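Local coordinates for protein aspartokinase (Synechocystis, PDB 3L76) that probably catalyses ATP-dependent phosphorylation of the aspartate beta-carboxyl group, an early step toward lysine and threonine, and binds both of these amino acids at its ACT domains, at residues A[94-99]-A[145-150]; A[273-278]-A[347-352]; A[290-295]-A[328-333]. All coordinates share one frame; numbering follows the deposited sequence.

Contact 1: residues A[94-99]-A[145-150]; sequences SLTGAQ and LEITTL
Thr96 and Ile147 bring together two parts of the amino acid kinase domain: the end of strand 92-96 and the corner at Glu146 and Ile147 within strand 145-148, both strands paired with strand 130-138 of the mixed sheet, the first in parallel and the second antiparallel. The apolar part of the contact is small. CG2 of Thr96 lies 3.3 Å from CD1 of Ile147, and CG1 of Ile147 is 3.8 Å from the same Thr96 CG2, so a methyl sits against the outer end of the longer branch, and the two side chains cross at about a right angle. Ile147 holds CG1 anti to its own carbonyl carbon (chi1 -39°), which leaves its other branch, CG2, beside the backbone of the facing chain, 4.1 Å from Gly97 N.

The second kind of contact is backbone against backbone. Gly97 and Ile147 have their CA atoms 4.7 Å apart, and Gly97 CA comes 3.7 Å from Glu146 O. Lacking a side chain, Gly97 lets the chains draw this close; its phi and psi of 42° and -129°, followed by a helical Ala98, fit a type II' turn. That turn is closed by Gln99 N bonding to Thr96 O at 3.0 Å.

The two segments share no hydrogen bond; polar side chains find partners elsewhere, as with Thr96 OG1, which bonds to Ala134 O on strand 130-138 while CG2 serves the packing. The region also belongs to the dimer interface: Ile147 packs on Ile147 of the second subunit, and Gln99 NE2 bonds to His144 O of that subunit. The other end of the same amide folds back within the turn, where Gln99 OE1 accepts a weak bond from Thr96 N at 3.3 Å.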
loop_
_atom_site.group_PDB
_atom_site.type_symbol
_atom_site.label_atom_id
_atom_site.label_comp_id
_atom_site.label_asym_id
_atom_site.label_seq_id
_atom_site.Cartn_x
_atom_site.Cartn_y
_atom_site.Cartn_z
ATOM N N SER A 94 -5.490 7.081 12.672
ATOM C CA SER A 94 -5.665 5.993 11.718
ATOM C C SER A 94 -5.193 4.661 12.273
ATOM O O SER A 94 -4.023 4.506 12.604
ATOM C CB SER A 94 -4.926 6.292 10.419
ATOM O OG SER A 94 -5.328 7.545 9.898
ATOM N N LEU A 95 -6.114 3.703 12.370
ATOM C CA LEU A 95 -5.778 2.336 12.761
ATOM C C LEU A 95 -5.802 1.390 11.548
ATOM O O LEU A 95 -6.541 1.608 10.586
ATOM C CB LEU A 95 -6.714 1.832 13.857
ATOM C CG LEU A 95 -6.561 2.474 15.229
ATOM C CD1 LEU A 95 -7.404 1.720 16.248
ATOM C CD2 LEU A 95 -5.091 2.493 15.638
ATOM N N THR A 96 -4.992 0.336 11.616
ATOM C CA THR A 96 -4.756 -0.546 10.479
ATOM C C THR A 96 -4.527 -1.980 10.957
ATOM O O THR A 96 -4.141 -2.206 12.108
ATOM C CB THR A 96 -3.518 -0.077 9.673
ATOM O OG1 THR A 96 -3.888 0.227 8.324
ATOM C CG2 THR A 96 -2.428 -1.139 9.678
ATOM N N GLY A 97 -4.783 -2.943 10.072
ATOM C CA GLY A 97 -4.468 -4.341 10.326
ATOM C C GLY A 97 -4.779 -4.846 11.723
ATOM O O GLY A 97 -5.885 -4.669 12.222
ATOM N N ALA A 98 -3.795 -5.471 12.361
ATOM C CA ALA A 98 -4.011 -6.161 13.637
ATOM C C ALA A 98 -4.499 -5.267 14.780
ATOM O O ALA A 98 -4.889 -5.763 15.839
ATOM C CB ALA A 98 -2.754 -6.914 14.053
ATOM N N GLN A 99 -4.476 -3.957 14.570
ATOM C CA GLN A 99 -4.961 -3.027 15.579
ATOM C C GLN A 99 -6.484 -2.970 15.583
ATOM O O GLN A 99 -7.097 -2.552 16.567
ATOM C CB GLN A 99 -4.380 -1.634 15.338
ATOM C CG GLN A 99 -2.863 -1.561 15.475
ATOM C CD GLN A 99 -2.293 -0.227 15.008
ATOM O OE1 GLN A 99 -2.625 0.264 13.921
ATOM N NE2 GLN A 99 -1.417 0.357 15.823
ATOM N N LEU A 145 -0.636 -12.170 6.421
ATOM C CA LEU A 145 -0.630 -10.865 5.753
ATOM C C LEU A 145 -0.869 -9.739 6.764
ATOM O O LEU A 145 -1.859 -9.772 7.487
ATOM C CB LEU A 145 -1.679 -10.824 4.629
ATOM N N GLU A 146 0.030 -8.751 6.817
ATOM C CA GLU A 146 -0.071 -7.684 7.824
ATOM C C GLU A 146 -1.284 -6.754 7.637
ATOM O O GLU A 146 -1.902 -6.341 8.618
ATOM C CB GLU A 146 1.237 -6.879 7.922
ATOM C CG GLU A 146 2.423 -7.687 8.442
ATOM C CD GLU A 146 2.318 -8.039 9.926
ATOM O OE1 GLU A 146 1.392 -7.542 10.606
ATOM O OE2 GLU A 146 3.171 -8.816 10.414
ATOM N N ILE A 147 -1.605 -6.415 6.389
ATOM C CA ILE A 147 -2.805 -5.630 6.081
ATOM C C ILE A 147 -3.483 -6.111 4.788
ATOM O O ILE A 147 -2.875 -6.131 3.714
ATOM C CB ILE A 147 -2.522 -4.107 5.954
ATOM C CG1 ILE A 147 -1.500 -3.638 6.989
ATOM C CG2 ILE A 147 -3.813 -3.317 6.098
ATOM C CD1 ILE A 147 -1.142 -2.181 6.862
ATOM N N THR A 148 -4.746 -6.503 4.901
ATOM C CA THR A 148 -5.547 -6.848 3.736
ATOM C C THR A 148 -6.972 -6.346 3.900
ATOM O O THR A 148 -7.411 -6.026 5.004
ATOM C CB THR A 148 -5.602 -8.364 3.501
ATOM O OG1 THR A 148 -6.142 -9.014 4.662
ATOM C CG2 THR A 148 -4.211 -8.907 3.203
ATOM N N THR A 149 -7.692 -6.284 2.791
ATOM C CA THR A 149 -9.090 -5.900 2.824
ATOM C C THR A 149 -9.959 -7.145 2.663
ATOM O O THR A 149 -9.442 -8.249 2.464
ATOM C CB THR A 149 -9.397 -4.891 1.721
ATOM O OG1 THR A 149 -9.066 -5.463 0.449
ATOM C CG2 THR A 149 -8.576 -3.636 1.934
ATOM N N LEU A 150 -11.274 -6.969 2.757
ATOM C CA LEU A 150 -12.204 -8.098 2.679
ATOM C C LEU A 150 -12.737 -8.341 1.269
ATOM O O LEU A 150 -13.465 -9.309 1.038
ATOM C CB LEU A 150 -13.384 -7.904 3.638
ATOM C CG LEU A 150 -13.046 -7.695 5.113
ATOM C CD1 LEU A 150 -14.312 -7.486 5.928
ATOM C CD2 LEU A 150 -12.248 -8.868 5.646
#

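Contact 2: residues A[273-278]-A[347-352]; sequences VALLRV and AEIIVE. With SO4 (sulfate ion), chain G.
Within these segments the antiparallel ladder runs from Val273, a non-hydrogen-bonded pair with Val351, their CG2 atoms 4.2 Å apart. Ala274 and Ile350 follow as a hydrogen-bonded pair: Ala274 N reaches Ile350 O and Ile350 N reaches Ala274 O, each at 3.0 Å. Leu275 points to the same face as Val273, against helix 323-333, and forms a non-hydrogen-bonded pair with Ile349; the two side chains lie side by side, Leu275 CD2 3.7 Å from Ile349 CG1, and CD2 also touches Ala347 CB. On the other face, Leu276 CD1 meets Ile350 CG2 at 3.7 Å, the two side chains crossing at about a right angle. Leu276 N bonds to Glu348 O at 2.8 Å, nearly straight (177°) and in the carbonyl plane. Ala347 and Glu348 both oppose Leu276, a G1 beta bulge. Arg277 extends away and turns the edge of its guanidinium to a sulfate; the NE bond to O4 is weak. Arg277 O takes Ala347 N from above the carbonyl plane. Val278, close to a bound threonine, touches Ala347 CB through CG2. Strand 271-279 pairs with both 311-318 and 348-361, the central-strand position of the first strand in a ferredoxin-like ACT domain.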
loop_
_atom_site.group_PDB
_atom_site.type_symbol
_atom_site.label_atom_id
_atom_site.label_comp_id
_atom_site.label_asym_id
_atom_site.label_seq_id
_atom_site.Cartn_x
_atom_site.Cartn_y
_atom_site.Cartn_z
ATOM N N VAL A 273 -52.726 -26.765 -2.972
ATOM C CA VAL A 273 -53.785 -26.796 -3.951
ATOM C C VAL A 273 -53.189 -26.481 -5.326
ATOM O O VAL A 273 -52.455 -25.518 -5.486
ATOM C CB VAL A 273 -54.893 -25.775 -3.645
ATOM C CG1 VAL A 273 -55.980 -25.897 -4.667
ATOM C CG2 VAL A 273 -55.460 -25.979 -2.240
ATOM N N ALA A 274 -53.500 -27.298 -6.322
ATOM C CA ALA A 274 -53.074 -27.001 -7.683
ATOM C C ALA A 274 -54.269 -27.031 -8.640
ATOM O O ALA A 274 -55.133 -27.913 -8.556
ATOM C CB ALA A 274 -51.982 -27.990 -8.133
ATOM N N LEU A 275 -54.327 -26.033 -9.515
ATOM C CA LEU A 275 -55.222 -26.041 -10.664
ATOM C C LEU A 275 -54.442 -26.479 -11.892
ATOM O O LEU A 275 -53.527 -25.790 -12.321
ATOM C CB LEU A 275 -55.781 -24.649 -10.910
ATOM C CG LEU A 275 -57.292 -24.530 -10.734
ATOM C CD1 LEU A 275 -57.749 -23.154 -11.169
ATOM C CD2 LEU A 275 -58.015 -25.626 -11.524
ATOM N N LEU A 276 -54.805 -27.630 -12.447
ATOM C CA LEU A 276 -54.101 -28.207 -13.587
ATOM C C LEU A 276 -54.736 -27.827 -14.920
ATOM O O LEU A 276 -55.958 -27.696 -15.020
ATOM C CB LEU A 276 -54.112 -29.729 -13.470
ATOM C CG LEU A 276 -53.556 -30.335 -12.191
ATOM C CD1 LEU A 276 -53.828 -31.821 -12.180
ATOM C CD2 LEU A 276 -52.062 -30.036 -12.058
ATOM N N ARG A 277 -53.895 -27.666 -15.936
ATOM C CA ARG A 277 -54.340 -27.513 -17.322
ATOM C C ARG A 277 -55.356 -26.394 -17.502
ATOM O O ARG A 277 -56.411 -26.580 -18.112
ATOM C CB ARG A 277 -54.919 -28.826 -17.851
ATOM C CG ARG A 277 -54.940 -28.910 -19.365
ATOM C CD ARG A 277 -55.142 -30.332 -19.817
ATOM N NE ARG A 277 -54.911 -30.487 -21.245
ATOM C CZ ARG A 277 -55.282 -31.555 -21.937
ATOM N NH1 ARG A 277 -55.911 -32.559 -21.338
ATOM N NH2 ARG A 277 -55.027 -31.619 -23.227
ATOM N N VAL A 278 -55.035 -25.238 -16.953
ATOM C CA VAL A 278 -55.863 -24.058 -17.101
ATOM C C VAL A 278 -55.387 -23.354 -18.385
ATOM O O VAL A 278 -54.284 -23.619 -18.860
ATOM C CB VAL A 278 -55.727 -23.170 -15.823
ATOM C CG1 VAL A 278 -54.612 -22.161 -15.986
ATOM C CG2 VAL A 278 -57.018 -22.479 -15.495
ATOM N N ALA A 347 -58.852 -27.340 -16.357
ATOM C CA ALA A 347 -58.942 -26.750 -15.030
ATOM C C ALA A 347 -59.456 -27.731 -13.966
ATOM O O ALA A 347 -60.565 -27.587 -13.468
ATOM C CB ALA A 347 -59.826 -25.526 -15.090
ATOM N N GLU A 348 -58.638 -28.720 -13.629
ATOM C CA GLU A 348 -58.976 -29.764 -12.665
ATOM C C GLU A 348 -58.181 -29.495 -11.394
ATOM O O GLU A 348 -57.039 -29.038 -11.460
ATOM C CB GLU A 348 -58.636 -31.133 -13.264
ATOM C CG GLU A 348 -58.369 -32.254 -12.270
ATOM C CD GLU A 348 -57.595 -33.410 -12.894
ATOM O OE1 GLU A 348 -57.418 -34.440 -12.205
ATOM O OE2 GLU A 348 -57.161 -33.280 -14.065
ATOM N N ILE A 349 -58.780 -29.761 -10.239
ATOM C CA ILE A 349 -58.156 -29.423 -8.970
ATOM C C ILE A 349 -57.577 -30.655 -8.265
ATOM O O ILE A 349 -58.208 -31.715 -8.235
ATOM C CB ILE A 349 -59.146 -28.669 -8.059
ATOM C CG1 ILE A 349 -59.628 -27.395 -8.753
ATOM C CG2 ILE A 349 -58.517 -28.338 -6.714
ATOM C CD1 ILE A 349 -60.683 -27.650 -9.829
ATOM N N ILE A 350 -56.359 -30.511 -7.724
ATOM C CA ILE A 350 -55.767 -31.549 -6.885
ATOM C C ILE A 350 -55.264 -30.913 -5.608
ATOM O O ILE A 350 -55.138 -29.690 -5.512
ATOM C CB ILE A 350 -54.641 -32.327 -7.578
ATOM C CG1 ILE A 350 -53.381 -31.452 -7.690
ATOM C CG2 ILE A 350 -55.128 -32.883 -8.917
ATOM C CD1 ILE A 350 -52.358 -31.948 -8.690
ATOM N N VAL A 351 -54.962 -31.755 -4.631
ATOM C CA VAL A 351 -54.730 -31.289 -3.286
ATOM C C VAL A 351 -53.721 -32.252 -2.680
ATOM O O VAL A 351 -53.749 -33.437 -2.988
ATOM C CB VAL A 351 -56.091 -31.256 -2.535
ATOM C CG1 VAL A 351 -56.348 -32.565 -1.811
ATOM C CG2 VAL A 351 -56.156 -30.103 -1.619
ATOM N N GLU A 352 -52.797 -31.747 -1.867
ATOM C CA GLU A 352 -51.760 -32.605 -1.291
ATOM C C GLU A 352 -51.448 -32.178 0.140
ATOM O O GLU A 352 -50.963 -31.073 0.375
ATOM C CB GLU A 352 -50.506 -32.567 -2.165
ATOM C CG GLU A 352 -49.446 -33.611 -1.814
ATOM C CD GLU A 352 -48.144 -33.369 -2.525
ATOM O OE1 GLU A 352 -48.030 -32.359 -3.260
ATOM O OE2 GLU A 352 -47.228 -34.185 -2.339
HETATM S S SO4 G . -53.402 -28.277 -24.006
HETATM O O1 SO4 G . -52.082 -28.668 -23.614
HETATM O O2 SO4 G . -54.205 -27.543 -23.054
HETATM O O3 SO4 G . -53.196 -27.398 -25.136
HETATM O O4 SO4 G . -54.141 -29.484 -24.216
#

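Contact 3: residues A[290-295]-A[328-333]; sequences RDIAQQ and AVTSAI
Val329 meets Ile292 of the helix opposite and Gln295 just past its end, reaching both from the facing side of its own helix. Its CG2 lies 3.5 Å from Gln295 CG, so the aliphatic part of the glutamine makes this touch; the chain of Gln295 has a bend about the CB-CG bond (chi2 -53°). The other methyl, Val329 CG1, stands anti to the backbone N and comes 4.2 Å from Ile292 CA, in keeping with the close CA-CA approach of 6.4 Å between Val329 and Ile292.

Thr330 turns more toward the sheet. Its OG1 is 3.9 Å from Ile292 CD1, a van der Waals touch with a methyl; the hydroxyl itself is hydrogen-bonded to Ala326 O one turn earlier in its helix. Both Thr330 and Ile292 also rest on Phe316 of strand 311-318, so the pair helps to fill the layer between helices and strands.

Ile333, a turn after Val329, ends the walk. Its CD1 packs on Asp291 CB and the two side chains cross obliquely, with Ile333 CG1 3.7 Å from Asp291 CB; Asp291 OD2 has a long, weak ion pair with Lys287. The same CD1 is 4.2 Å from Ile292 CG1, these two side chains meeting roughly at right angles.

Contacts repeated at Val329 and Ile333 show one stripe of the helix facing 290-294. The axes approach to 9.7 Å and their directions differ by 140°, closer to antiparallel than perpendicular. Two such helices against one face of an antiparallel sheet, between its strands in sequence, are the helical layer of a ferredoxin-like ACT domain.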
loop_
_atom_site.group_PDB
_atom_site.type_symbol
_atom_site.label_atom_id
_atom_site.label_comp_id
_atom_site.label_asym_id
_atom_site.label_seq_id
_atom_site.Cartn_x
_atom_site.Cartn_y
_atom_site.Cartn_z
ATOM N N ARG A 290 -57.893 -13.646 -7.040
ATOM C CA ARG A 290 -58.868 -12.650 -6.628
ATOM C C ARG A 290 -59.981 -13.323 -5.828
ATOM O O ARG A 290 -60.268 -12.916 -4.706
ATOM C CB ARG A 290 -59.438 -11.890 -7.822
ATOM C CG ARG A 290 -58.562 -10.759 -8.340
ATOM C CD ARG A 290 -59.387 -9.814 -9.198
ATOM N NE ARG A 290 -60.195 -10.549 -10.170
ATOM C CZ ARG A 290 -60.052 -10.461 -11.489
ATOM N NH1 ARG A 290 -59.142 -9.646 -12.010
ATOM N NH2 ARG A 290 -60.828 -11.182 -12.287
ATOM N N ASP A 291 -60.587 -14.368 -6.390
ATOM C CA ASP A 291 -61.680 -15.050 -5.711
ATOM C C ASP A 291 -61.228 -15.681 -4.401
ATOM O O ASP A 291 -61.904 -15.546 -3.385
ATOM C CB ASP A 291 -62.345 -16.097 -6.611
ATOM C CG ASP A 291 -62.974 -15.493 -7.853
ATOM O OD1 ASP A 291 -63.202 -14.265 -7.875
ATOM O OD2 ASP A 291 -63.241 -16.253 -8.809
ATOM N N ILE A 292 -60.085 -16.363 -4.413
ATOM C CA ILE A 292 -59.540 -16.919 -3.177
ATOM C C ILE A 292 -59.386 -15.861 -2.080
ATOM O O ILE A 292 -59.670 -16.116 -0.904
ATOM C CB ILE A 292 -58.201 -17.619 -3.408
ATOM C CG1 ILE A 292 -58.378 -18.794 -4.362
ATOM C CG2 ILE A 292 -57.592 -18.088 -2.079
ATOM C CD1 ILE A 292 -57.075 -19.433 -4.814
ATOM N N ALA A 293 -58.954 -14.667 -2.464
ATOM C CA ALA A 293 -58.723 -13.616 -1.485
ATOM C C ALA A 293 -60.033 -13.082 -0.924
ATOM O O ALA A 293 -60.092 -12.635 0.224
ATOM C CB ALA A 293 -57.894 -12.503 -2.092
ATOM N N GLN A 294 -61.087 -13.130 -1.734
ATOM C CA GLN A 294 -62.419 -12.744 -1.277
ATOM C C GLN A 294 -62.904 -13.601 -0.104
ATOM O O GLN A 294 -63.697 -13.148 0.712
ATOM C CB GLN A 294 -63.427 -12.794 -2.424
ATOM C CG GLN A 294 -63.349 -11.615 -3.387
ATOM C CD GLN A 294 -64.306 -11.761 -4.562
ATOM O OE1 GLN A 294 -64.716 -12.869 -4.910
ATOM N NE2 GLN A 294 -64.660 -10.639 -5.181
ATOM N N GLN A 295 -62.428 -14.836 -0.024
ATOM C CA GLN A 295 -62.626 -15.661 1.163
ATOM C C GLN A 295 -61.673 -15.313 2.319
ATOM O O GLN A 295 -61.706 -15.955 3.369
ATOM C CB GLN A 295 -62.460 -17.134 0.814
ATOM C CG GLN A 295 -63.473 -17.647 -0.174
ATOM C CD GLN A 295 -64.897 -17.344 0.249
ATOM O OE1 GLN A 295 -65.673 -16.764 -0.516
ATOM N NE2 GLN A 295 -65.246 -17.725 1.480
ATOM N N ALA A 328 -62.243 -26.014 -1.810
ATOM C CA ALA A 328 -63.626 -25.768 -2.182
ATOM C C ALA A 328 -63.757 -24.522 -3.056
ATOM O O ALA A 328 -64.389 -24.565 -4.109
ATOM C CB ALA A 328 -64.502 -25.661 -0.935
ATOM N N VAL A 329 -63.152 -23.420 -2.625
ATOM C CA VAL A 329 -63.206 -22.165 -3.372
ATOM C C VAL A 329 -62.596 -22.323 -4.755
ATOM O O VAL A 329 -63.153 -21.857 -5.750
ATOM C CB VAL A 329 -62.442 -21.041 -2.662
ATOM C CG1 VAL A 329 -62.618 -19.744 -3.432
ATOM C CG2 VAL A 329 -62.925 -20.897 -1.226
ATOM N N THR A 330 -61.436 -22.970 -4.805
ATOM C CA THR A 330 -60.771 -23.245 -6.069
ATOM C C THR A 330 -61.660 -24.112 -6.964
ATOM O O THR A 330 -61.822 -23.823 -8.150
ATOM C CB THR A 330 -59.376 -23.899 -5.852
ATOM O OG1 THR A 330 -58.558 -23.041 -5.033
ATOM C CG2 THR A 330 -58.670 -24.140 -7.189
ATOM N N SER A 331 -62.256 -25.157 -6.389
ATOM C CA SER A 331 -63.155 -26.030 -7.140
ATOM C C SER A 331 -64.318 -25.274 -7.764
ATOM O O SER A 331 -64.887 -25.722 -8.766
ATOM C CB SER A 331 -63.686 -27.174 -6.271
ATOM O OG SER A 331 -62.707 -28.190 -6.106
ATOM N N ALA A 332 -64.650 -24.121 -7.191
ATOM C CA ALA A 332 -65.807 -23.364 -7.654
ATOM C C ALA A 332 -65.471 -22.328 -8.734
ATOM O O ALA A 332 -66.278 -22.053 -9.616
ATOM C CB ALA A 332 -66.514 -22.712 -6.476
ATOM N N ILE A 333 -64.281 -21.752 -8.658
ATOM C CA ILE A 333 -63.820 -20.837 -9.694
ATOM C C ILE A 333 -63.500 -21.588 -10.991
ATOM O O ILE A 333 -63.778 -21.107 -12.091
ATOM C CB ILE A 333 -62.547 -20.107 -9.263
ATOM C CG1 ILE A 333 -62.694 -19.567 -7.841
ATOM C CG2 ILE A 333 -62.222 -18.998 -10.245
ATOM C CD1 ILE A 333 -61.389 -19.106 -7.246
#

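In the fold
From the N terminus, contact 1 closes first: 145-150 returns to 94-99 within the amino acid kinase domain. It is complete before contact 2 opens, and its centre lies about 59 Å from that of contact 2 and about 60 Å from that of contact 3, on the other side of the chain's centre. Contact 2 then opens at 273-278; contact 3 opens at 290-295 and closes at 328-333 before 347-352 closes contact 2, so the smaller loop sits within the larger. Contact 2 joins strands 271-279 and 348-361, and contact 3 joins helices 284-294 and 323-333, of one ACT domain. Thr330 links the layers, its CG2 lying 3.7 Å from Ile349 CG1.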